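Local coordinates for Non-structural protein 3 (PDB 6LN0) that probably cleaves the viral polyprotein through a papain-like protease region, which it carries together with a macro domain, at residues 167-172 with 179-184; 272-277 with 376-381. One frame throughout, in Å; residues are numbered along the deposited sequence.

Contact 1 (167-172 with 179-184)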
loop_
_atom_site.group_PDB
_atom_site.type_symbol
_atom_site.label_atom_id
_atom_site.label_comp_id
_atom_site.label_asym_id
_atom_site.label_seq_id
_atom_site.Cartn_x
_atom_site.Cartn_y
_atom_site.Cartn_z
ATOM N N ARG A 167 -4.270 14.678 -10.156
ATOM C CA ARG A 167 -3.426 13.928 -9.251
ATOM C C ARG A 167 -4.058 13.915 -7.871
ATOM O O ARG A 167 -4.705 14.883 -7.457
ATOM C CB ARG A 167 -2.021 14.517 -9.206
ATOM C CG ARG A 167 -1.292 14.348 -10.526
ATOM C CD ARG A 167 -0.002 15.123 -10.552
ATOM N NE ARG A 167 1.132 14.227 -10.374
ATOM C CZ ARG A 167 2.097 14.052 -11.272
ATOM N NH1 ARG A 167 2.074 14.723 -12.423
ATOM N NH2 ARG A 167 3.086 13.205 -11.016
ATOM N N THR A 168 -3.887 12.795 -7.182
ATOM C CA THR A 168 -4.404 12.601 -5.837
ATOM C C THR A 168 -3.234 12.524 -4.860
ATOM O O THR A 168 -2.191 11.931 -5.162
ATOM C CB THR A 168 -5.274 11.336 -5.762
ATOM O OG1 THR A 168 -4.680 10.292 -6.545
ATOM C CG2 THR A 168 -6.678 11.611 -6.310
ATOM N N ILE A 169 -3.407 13.147 -3.706
ATOM C CA ILE A 169 -2.348 13.261 -2.707
ATOM C C ILE A 169 -2.338 12.013 -1.825
ATOM O O ILE A 169 -3.342 11.681 -1.189
ATOM C CB ILE A 169 -2.545 14.533 -1.876
ATOM C CG1 ILE A 169 -2.804 15.707 -2.825
ATOM C CG2 ILE A 169 -1.328 14.806 -1.029
ATOM C CD1 ILE A 169 -1.603 16.042 -3.679
ATOM N N VAL A 170 -1.204 11.320 -1.783
ATOM C CA VAL A 170 -1.086 10.023 -1.130
ATOM C C VAL A 170 0.078 10.053 -0.146
ATOM O O VAL A 170 1.180 10.483 -0.501
ATOM C CB VAL A 170 -0.869 8.895 -2.152
ATOM C CG1 VAL A 170 -0.825 7.538 -1.427
ATOM C CG2 VAL A 170 -1.942 8.932 -3.218
ATOM N N ARG A 171 -0.159 9.577 1.077
ATOM C CA ARG A 171 0.894 9.409 2.075
ATOM C C ARG A 171 1.355 7.962 2.054
ATOM O O ARG A 171 0.536 7.048 2.176
ATOM C CB ARG A 171 0.405 9.788 3.472
ATOM C CG ARG A 171 -0.314 11.133 3.506
ATOM C CD ARG A 171 -0.194 11.797 4.854
ATOM N NE ARG A 171 1.178 12.218 5.138
ATOM C CZ ARG A 171 1.623 12.603 6.338
ATOM N NH1 ARG A 171 0.806 12.614 7.388
ATOM N NH2 ARG A 171 2.896 12.969 6.490
ATOM N N THR A 172 2.663 7.762 1.898
ATOM C CA THR A 172 3.241 6.447 1.681
ATOM C C THR A 172 4.501 6.294 2.516
ATOM O O THR A 172 5.134 7.283 2.903
ATOM C CB THR A 172 3.626 6.199 0.212
ATOM O OG1 THR A 172 4.908 6.791 -0.047
ATOM C CG2 THR A 172 2.615 6.780 -0.726
ATOM N N VAL A 179 7.817 9.072 6.299
ATOM C CA VAL A 179 6.567 9.074 5.544
ATOM C C VAL A 179 6.662 10.131 4.444
ATOM O O VAL A 179 7.048 11.283 4.696
ATOM C CB VAL A 179 5.359 9.333 6.465
ATOM C CG1 VAL A 179 4.098 9.577 5.646
ATOM C CG2 VAL A 179 5.166 8.153 7.475
ATOM N N THR A 180 6.312 9.748 3.224
ATOM C CA THR A 180 6.402 10.649 2.090
ATOM C C THR A 180 5.021 10.889 1.514
ATOM O O THR A 180 4.284 9.935 1.246
ATOM C CB THR A 180 7.317 10.105 1.013
ATOM O OG1 THR A 180 8.633 9.996 1.548
ATOM C CG2 THR A 180 7.356 11.082 -0.171
ATOM N N THR A 181 4.695 12.162 1.307
ATOM C CA THR A 181 3.437 12.585 0.712
ATOM C C THR A 181 3.654 12.856 -0.772
ATOM O O THR A 181 4.465 13.712 -1.131
ATOM C CB THR A 181 2.918 13.845 1.406
ATOM O OG1 THR A 181 2.782 13.600 2.817
ATOM C CG2 THR A 181 1.586 14.275 0.805
ATOM N N LYS A 182 2.927 12.139 -1.622
ATOM C CA LYS A 182 3.082 12.225 -3.069
ATOM C C LYS A 182 1.784 12.681 -3.726
ATOM O O LYS A 182 0.687 12.450 -3.204
ATOM C CB LYS A 182 3.491 10.878 -3.657
ATOM C CG LYS A 182 4.309 10.010 -2.708
ATOM C CD LYS A 182 4.972 8.852 -3.435
ATOM C CE LYS A 182 6.251 8.410 -2.738
ATOM N NZ LYS A 182 7.225 7.715 -3.650
ATOM N N ALA A 183 1.921 13.336 -4.879
ATOM C CA ALA A 183 0.806 13.610 -5.782
ATOM C C ALA A 183 0.909 12.616 -6.927
ATOM O O ALA A 183 1.846 12.685 -7.725
ATOM C CB ALA A 183 0.863 15.041 -6.307
ATOM N N LEU A 184 -0.024 11.679 -7.008
ATOM C CA LEU A 184 0.103 10.592 -7.968
ATOM C C LEU A 184 -0.994 10.677 -9.016
ATOM O O LEU A 184 -2.124 11.076 -8.713
ATOM C CB LEU A 184 0.043 9.228 -7.276
ATOM C CG LEU A 184 1.145 8.869 -6.277
ATOM C CD1 LEU A 184 0.845 7.517 -5.651
ATOM C CD2 LEU A 184 2.512 8.857 -6.927
#
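Val170 and Lys182 hold the middle of an antiparallel beta hairpin, strands 168-173 and 180-184, at the edge of a small mixed sheet consistent with the ubiquitin-like (beta-grasp) domain that precedes the catalytic part of coronavirus papain-like proteases. Their pair is hydrogen-bonded both ways, Val170 N to Lys182 O at 2.6 Å and Lys182 N to Val170 O at 2.7 Å; Thr168 with Leu184 and Thr172 with Thr180 repeat the pattern. One face carries Thr168, Val170, Thr172, Thr180, Lys182 and Leu184, and its tight part is Val170, Thr172 and Leu184. There Val170 CG2 meets Leu184 CD1 at 4.0 Å, the side chains crossing at about a right angle, while helix 186-192 covers Leu184 and Leu194 covers Val170 and Thr172. The Lys182 chain, extended beyond CG, brings CE to 3.4 Å from Thr172 OG1; its NZ makes a long, weak ion pair with Glu212.

The face of Ile169, Arg171, Thr181 and Ala183 is the solvent side, with methyl contacts from Ile169 to Thr181 and Ala183 near the surface. Arg171, bent at chi3 (68°), donates from NE a bent hydrogen bond (3.1 Å, 142°) to Thr181 OG1, which lies tilted from the guanidinium plane, and lays one guanidinium face against Val179 CG1. At the hairpin's open end Arg167 NH1 forms a salt bridge with Asp163, while Arg167 NE donates to Ala183 O at 3.1 Å from above the carbonyl plane.

Contact 2 (272-277 with 376-381); sequences TAYQFR and GAVAIG
The Tyr274 ring meets strand 376-383 with its edge: Gly376 O and Val378 CG2 both lie near the ring plane, and neither sits over a face. Elsewhere around this side chain are Val321 of helix 313-322 and the loop residues Ser324, Asp325 and Ala326. The phenol oxygen reaches farthest, with Tyr274 OH donating a weak hydrogen bond to Gly376 O at 3.3 Å and lying equally near Ala377 CA. Beside it, Tyr274 CE2 packs on Val378 CG2 at 4.1 Å, the two side chains crossing obliquely. Val378 CG1 stands anti to the backbone N (chi1 167°), which puts CG2 beside that nitrogen and next to the ring. Thr272 adds a looser methyl contact, CG2 to Val378 CG2 at 4.3 Å.

Thr272 OG1 also accepts from Tyr274 N at 3.3 Å, closing an ST turn in the loop between helices 260-270 and 278-287, and is itself hydrogen-bonded to Phe269 O. The contact therefore joins this interhelical loop to a central strand of the large mixed sheet. With one long polar bond beside a few carbon contacts, the cohesion across it probably comes mostly from apolar packing, the hydroxyl adding a modest polar tie to the strand backbone.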
loop_
_atom_site.group_PDB
_atom_site.type_symbol
_atom_site.label_atom_id
_atom_site.label_comp_id
_atom_site.label_asym_id
_atom_site.label_seq_id
_atom_site.Cartn_x
_atom_site.Cartn_y
_atom_site.Cartn_z
ATOM N N THR A 272 19.609 -23.048 24.766
ATOM C CA THR A 272 20.031 -24.072 23.825
ATOM C C THR A 272 21.334 -23.640 23.164
ATOM O O THR A 272 21.908 -22.596 23.474
ATOM C CB THR A 272 18.978 -24.332 22.755
ATOM O OG1 THR A 272 19.123 -23.332 21.751
ATOM C CG2 THR A 272 17.596 -24.260 23.338
ATOM N N ALA A 273 21.803 -24.459 22.232
ATOM C CA ALA A 273 23.080 -24.216 21.588
ATOM C C ALA A 273 22.918 -23.794 20.139
ATOM O O ALA A 273 23.904 -23.775 19.398
ATOM C CB ALA A 273 23.957 -25.463 21.684
ATOM N N TYR A 274 21.703 -23.447 19.722
ATOM C CA TYR A 274 21.402 -23.192 18.322
ATOM C C TYR A 274 21.916 -21.819 17.904
ATOM O O TYR A 274 22.095 -20.925 18.731
ATOM C CB TYR A 274 19.895 -23.275 18.079
ATOM C CG TYR A 274 19.259 -24.609 18.411
ATOM C CD1 TYR A 274 19.873 -25.806 18.058
ATOM C CD2 TYR A 274 18.041 -24.666 19.072
ATOM C CE1 TYR A 274 19.284 -27.019 18.360
ATOM C CE2 TYR A 274 17.445 -25.859 19.382
ATOM C CZ TYR A 274 18.063 -27.045 19.022
ATOM O OH TYR A 274 17.464 -28.259 19.323
ATOM N N GLN A 275 22.148 -21.657 16.599
ATOM C CA GLN A 275 22.563 -20.379 16.028
ATOM C C GLN A 275 21.615 -19.974 14.902
ATOM O O GLN A 275 21.461 -20.708 13.923
ATOM C CB GLN A 275 24.005 -20.428 15.508
ATOM C CG GLN A 275 24.318 -19.202 14.634
ATOM C CD GLN A 275 25.792 -19.012 14.335
ATOM O OE1 GLN A 275 26.560 -19.974 14.266
ATOM N NE2 GLN A 275 26.194 -17.757 14.140
ATOM N N PHE A 276 21.003 -18.803 15.033
ATOM C CA PHE A 276 20.077 -18.292 14.029
ATOM C C PHE A 276 20.749 -18.120 12.665
ATOM O O PHE A 276 21.925 -17.774 12.566
ATOM C CB PHE A 276 19.537 -16.934 14.469
ATOM C CG PHE A 276 18.534 -17.001 15.572
ATOM C CD1 PHE A 276 17.351 -17.708 15.411
ATOM C CD2 PHE A 276 18.748 -16.300 16.762
ATOM C CE1 PHE A 276 16.410 -17.742 16.427
ATOM C CE2 PHE A 276 17.817 -16.325 17.784
ATOM C CZ PHE A 276 16.644 -17.050 17.623
ATOM N N ARG A 277 19.972 -18.308 11.602
ATOM C CA ARG A 277 20.430 -17.951 10.269
ATOM C C ARG A 277 20.754 -16.447 10.190
ATOM O O ARG A 277 20.296 -15.659 11.018
ATOM C CB ARG A 277 19.371 -18.341 9.238
ATOM C CG ARG A 277 18.180 -17.430 9.216
ATOM C CD ARG A 277 17.096 -18.056 8.401
ATOM N NE ARG A 277 15.802 -17.430 8.590
ATOM C CZ ARG A 277 15.380 -16.371 7.910
ATOM N NH1 ARG A 277 16.159 -15.807 6.998
ATOM N NH2 ARG A 277 14.170 -15.880 8.138
ATOM N N GLY A 376 21.435 -31.036 20.589
ATOM C CA GLY A 376 20.302 -31.326 21.440
ATOM C C GLY A 376 19.022 -31.237 20.642
ATOM O O GLY A 376 19.038 -31.120 19.417
ATOM N N ALA A 377 17.901 -31.279 21.352
ATOM C CA ALA A 377 16.611 -31.186 20.689
ATOM C C ALA A 377 15.604 -30.547 21.631
ATOM O O ALA A 377 15.646 -30.787 22.840
ATOM C CB ALA A 377 16.122 -32.565 20.241
ATOM N N VAL A 378 14.721 -29.712 21.071
ATOM C CA VAL A 378 13.578 -29.158 21.787
ATOM C C VAL A 378 12.373 -30.024 21.491
ATOM O O VAL A 378 12.128 -30.375 20.336
ATOM C CB VAL A 378 13.293 -27.701 21.379
ATOM C CG1 VAL A 378 11.928 -27.265 21.906
ATOM C CG2 VAL A 378 14.385 -26.786 21.883
ATOM N N ALA A 379 11.602 -30.351 22.523
ATOM C CA ALA A 379 10.378 -31.122 22.366
ATOM C C ALA A 379 9.217 -30.285 22.861
ATOM O O ALA A 379 9.356 -29.545 23.838
ATOM C CB ALA A 379 10.440 -32.443 23.148
ATOM N N ILE A 380 8.081 -30.378 22.181
ATOM C CA ILE A 380 6.892 -29.649 22.590
ATOM C C ILE A 380 5.756 -30.638 22.738
ATOM O O ILE A 380 5.640 -31.603 21.976
ATOM C CB ILE A 380 6.487 -28.494 21.633
ATOM C CG1 ILE A 380 6.382 -28.949 20.186
ATOM C CG2 ILE A 380 7.425 -27.294 21.782
ATOM C CD1 ILE A 380 5.638 -27.909 19.300
ATOM N N GLY A 381 4.928 -30.385 23.739
ATOM C CA GLY A 381 3.774 -31.197 24.060
ATOM C C GLY A 381 3.181 -30.616 25.320
ATOM O O GLY A 381 3.583 -29.538 25.753
#

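Contacts 1 and 2 follow each other along the chain, the hairpin being complete before the loop at 272-277 begins. Their centres lie about 46 Å apart and their nearest atoms about 25 Å, with no touch. They share no sheet: contact 1 belongs to the small four-stranded one that includes strands 194-195 and 209-212, while contact 2 sets a loop against strand 376-383 of the large one. Helices 186-192, 215-223, 228-237 and 260-270 come between them in sequence. Contact 1 is local, with six residues between its segments, whereas contact 2 spans 98 and ties distant parts of the chain together. The two thus lie in separate parts of an elongated, multidomain protein.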